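Local coordinates for flavin reductase domain protein (Arthrobacter sp., PDB 2QCK), which probably binds FMN or a related flavin and acts as a flavin-dependent oxidoreductase, at residues Ser61-Ala66 with Lys93-Gly98. Sequence-based numbering, arbitrary orientation.
With PO4 (phosphate ion), chain B.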
loop_
_atom_site.group_PDB
_atom_site.type_symbol
_atom_site.label_atom_id
_atom_site.label_comp_id
_atom_site.label_asym_id
_atom_site.label_seq_id
_atom_site.Cartn_x
_atom_site.Cartn_y
_atom_site.Cartn_z
ATOM N N SER A 61 -13.323 8.542 9.664
ATOM C CA SER A 61 -14.023 8.313 8.418
ATOM C C SER A 61 -15.499 8.125 8.686
ATOM O O SER A 61 -15.880 7.521 9.666
ATOM C CB SER A 61 -13.529 7.035 7.737
ATOM O OG SER A 61 -14.396 6.692 6.697
ATOM N N SER A 62 -16.333 8.606 7.785
ATOM C CA SER A 62 -17.784 8.369 7.862
ATOM C C SER A 62 -18.087 6.867 7.777
ATOM O O SER A 62 -19.166 6.415 8.110
ATOM C CB SER A 62 -18.488 9.132 6.719
ATOM O OG SER A 62 -18.002 8.698 5.464
ATOM N N SER A 63 -17.130 6.083 7.331
ATOM C CA SER A 63 -17.333 4.655 7.223
ATOM C C SER A 63 -16.721 3.865 8.385
ATOM O O SER A 63 -16.758 2.628 8.361
ATOM C CB SER A 63 -16.698 4.156 5.927
ATOM O OG SER A 63 -17.277 4.805 4.813
ATOM N N TRP A 64 -16.134 4.520 9.382
ATOM C CA TRP A 64 -15.463 3.754 10.463
ATOM C C TRP A 64 -16.460 2.883 11.281
ATOM O O TRP A 64 -16.200 1.695 11.525
ATOM C CB TRP A 64 -14.618 4.670 11.370
ATOM C CG TRP A 64 -14.174 3.954 12.593
ATOM C CD1 TRP A 64 -14.653 4.113 13.867
ATOM C CD2 TRP A 64 -13.258 2.859 12.641
ATOM N NE1 TRP A 64 -14.036 3.219 14.720
ATOM C CE2 TRP A 64 -13.177 2.433 13.995
ATOM C CE3 TRP A 64 -12.456 2.231 11.687
ATOM C CZ2 TRP A 64 -12.359 1.411 14.399
ATOM C CZ3 TRP A 64 -11.654 1.190 12.101
ATOM C CH2 TRP A 64 -11.609 0.795 13.445
ATOM N N PRO A 65 -17.597 3.447 11.686
ATOM C CA PRO A 65 -18.525 2.653 12.421
ATOM C C PRO A 65 -18.990 1.437 11.645
ATOM O O PRO A 65 -19.192 0.404 12.256
ATOM C CB PRO A 65 -19.676 3.624 12.702
ATOM C CG PRO A 65 -19.010 4.940 12.738
ATOM C CD PRO A 65 -18.069 4.836 11.578
ATOM N N ALA A 66 -19.155 1.552 10.325
ATOM C CA ALA A 66 -19.560 0.400 9.485
ATOM C C ALA A 66 -18.486 -0.672 9.566
ATOM O O ALA A 66 -18.774 -1.855 9.804
ATOM C CB ALA A 66 -19.771 0.807 8.023
ATOM N N LYS A 93 -20.251 13.606 -1.089
ATOM C CA LYS A 93 -21.630 13.496 -1.579
ATOM C C LYS A 93 -22.128 12.053 -1.345
ATOM O O LYS A 93 -21.356 11.182 -0.981
ATOM C CB LYS A 93 -21.713 13.919 -3.054
ATOM C CG LYS A 93 -23.127 14.239 -3.594
ATOM N N ASN A 94 -23.418 11.796 -1.486
ATOM C CA ASN A 94 -23.926 10.435 -1.307
ATOM C C ASN A 94 -23.300 9.514 -2.349
ATOM O O ASN A 94 -23.528 9.657 -3.550
ATOM C CB ASN A 94 -25.435 10.435 -1.451
ATOM C CG ASN A 94 -26.044 9.113 -1.106
ATOM O OD1 ASN A 94 -25.431 8.062 -1.264
ATOM N ND2 ASN A 94 -27.260 9.157 -0.628
ATOM N N ARG A 95 -22.471 8.591 -1.886
ATOM C CA ARG A 95 -21.652 7.785 -2.777
ATOM C C ARG A 95 -22.423 6.705 -3.531
ATOM O O ARG A 95 -21.957 6.215 -4.557
ATOM C CB ARG A 95 -20.549 7.167 -1.979
ATOM C CG ARG A 95 -19.624 8.234 -1.432
ATOM C CD ARG A 95 -18.503 7.711 -0.572
ATOM N NE ARG A 95 -17.662 8.844 -0.174
ATOM C CZ ARG A 95 -16.822 8.861 0.861
ATOM N NH1 ARG A 95 -16.614 7.787 1.587
ATOM N NH2 ARG A 95 -16.127 9.950 1.130
ATOM N N PHE A 96 -23.589 6.334 -3.017
ATOM C CA PHE A 96 -24.366 5.241 -3.599
ATOM C C PHE A 96 -25.571 5.726 -4.360
ATOM O O PHE A 96 -26.356 4.911 -4.825
ATOM C CB PHE A 96 -24.727 4.218 -2.501
ATOM C CG PHE A 96 -23.528 3.444 -2.024
ATOM C CD1 PHE A 96 -23.122 2.280 -2.697
ATOM C CD2 PHE A 96 -22.760 3.916 -0.972
ATOM C CE1 PHE A 96 -22.001 1.566 -2.301
ATOM C CE2 PHE A 96 -21.650 3.227 -0.574
ATOM C CZ PHE A 96 -21.260 2.045 -1.239
ATOM N N GLU A 97 -25.699 7.042 -4.521
ATOM C CA GLU A 97 -26.744 7.614 -5.380
ATOM C C GLU A 97 -26.364 7.390 -6.851
ATOM O O GLU A 97 -25.330 7.876 -7.290
ATOM C CB GLU A 97 -26.867 9.103 -5.079
ATOM C CG GLU A 97 -27.746 9.906 -6.013
ATOM C CD GLU A 97 -28.010 11.299 -5.458
ATOM O OE1 GLU A 97 -27.087 11.902 -4.853
ATOM O OE2 GLU A 97 -29.141 11.799 -5.610
ATOM N N GLY A 98 -27.196 6.653 -7.587
ATOM C CA GLY A 98 -26.926 6.236 -8.974
ATOM C C GLY A 98 -27.046 4.726 -9.115
ATOM O O GLY A 98 -27.113 4.021 -8.123
HETATM P P PO4 B . -15.093 1.685 17.947
HETATM O O1 PO4 B . -15.452 0.218 17.970
HETATM O O2 PO4 B . -13.585 1.861 17.959
HETATM O O3 PO4 B . -15.724 2.209 16.687
HETATM O O4 PO4 B . -15.678 2.446 19.121
HETATM O O HOH W 1 -15.976 7.106 4.498
#
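Arg95 meets Ser62 and Ser63 through a single water. Its NH1 donates to that water at 3.1 Å, while the direct approach of NH1 to Ser62 OG is 4.2 Å, too long for a bond. Three serine hydroxyls grip the same water: it sits 2.7 Å from Ser61 OG, 2.8 Å from Ser62 OG and 2.7 Å from Ser63 OG. Four protein groups therefore surround one solvent molecule, and both Ser62 OG and Ser63 OG lie oblique to the guanidinium.

The arginine arrives with its aliphatic chain stretched out (chi2 178°, chi3 177°), which carries the guanidinium across to the serines. NH1 also donates to Gly37 O on strand 34-40 and NH2 to Arg91 O, fixing the rotation of the group. Ser63 packs on Tyr36 and Phe38 and Arg95 touches Phe38, placing the water beside that strand of the antiparallel sheet. A type I turn from Ser61 to Trp64 leads into helix 64-69; within it Ser61 OG accepts a capping bond from Ser63 N, fairly straight at 162°. Around Arg95, Asn94 OD1 accepts from Phe96 N in an Asx turn.

The segments bury just 55 Å² and are bridged by water, without a direct bond. Ser61 OG serves both water and cap, tying the hydration site to the helix start; the cation would probably polarise the water, making its hydrogens better donors to serine oxygens.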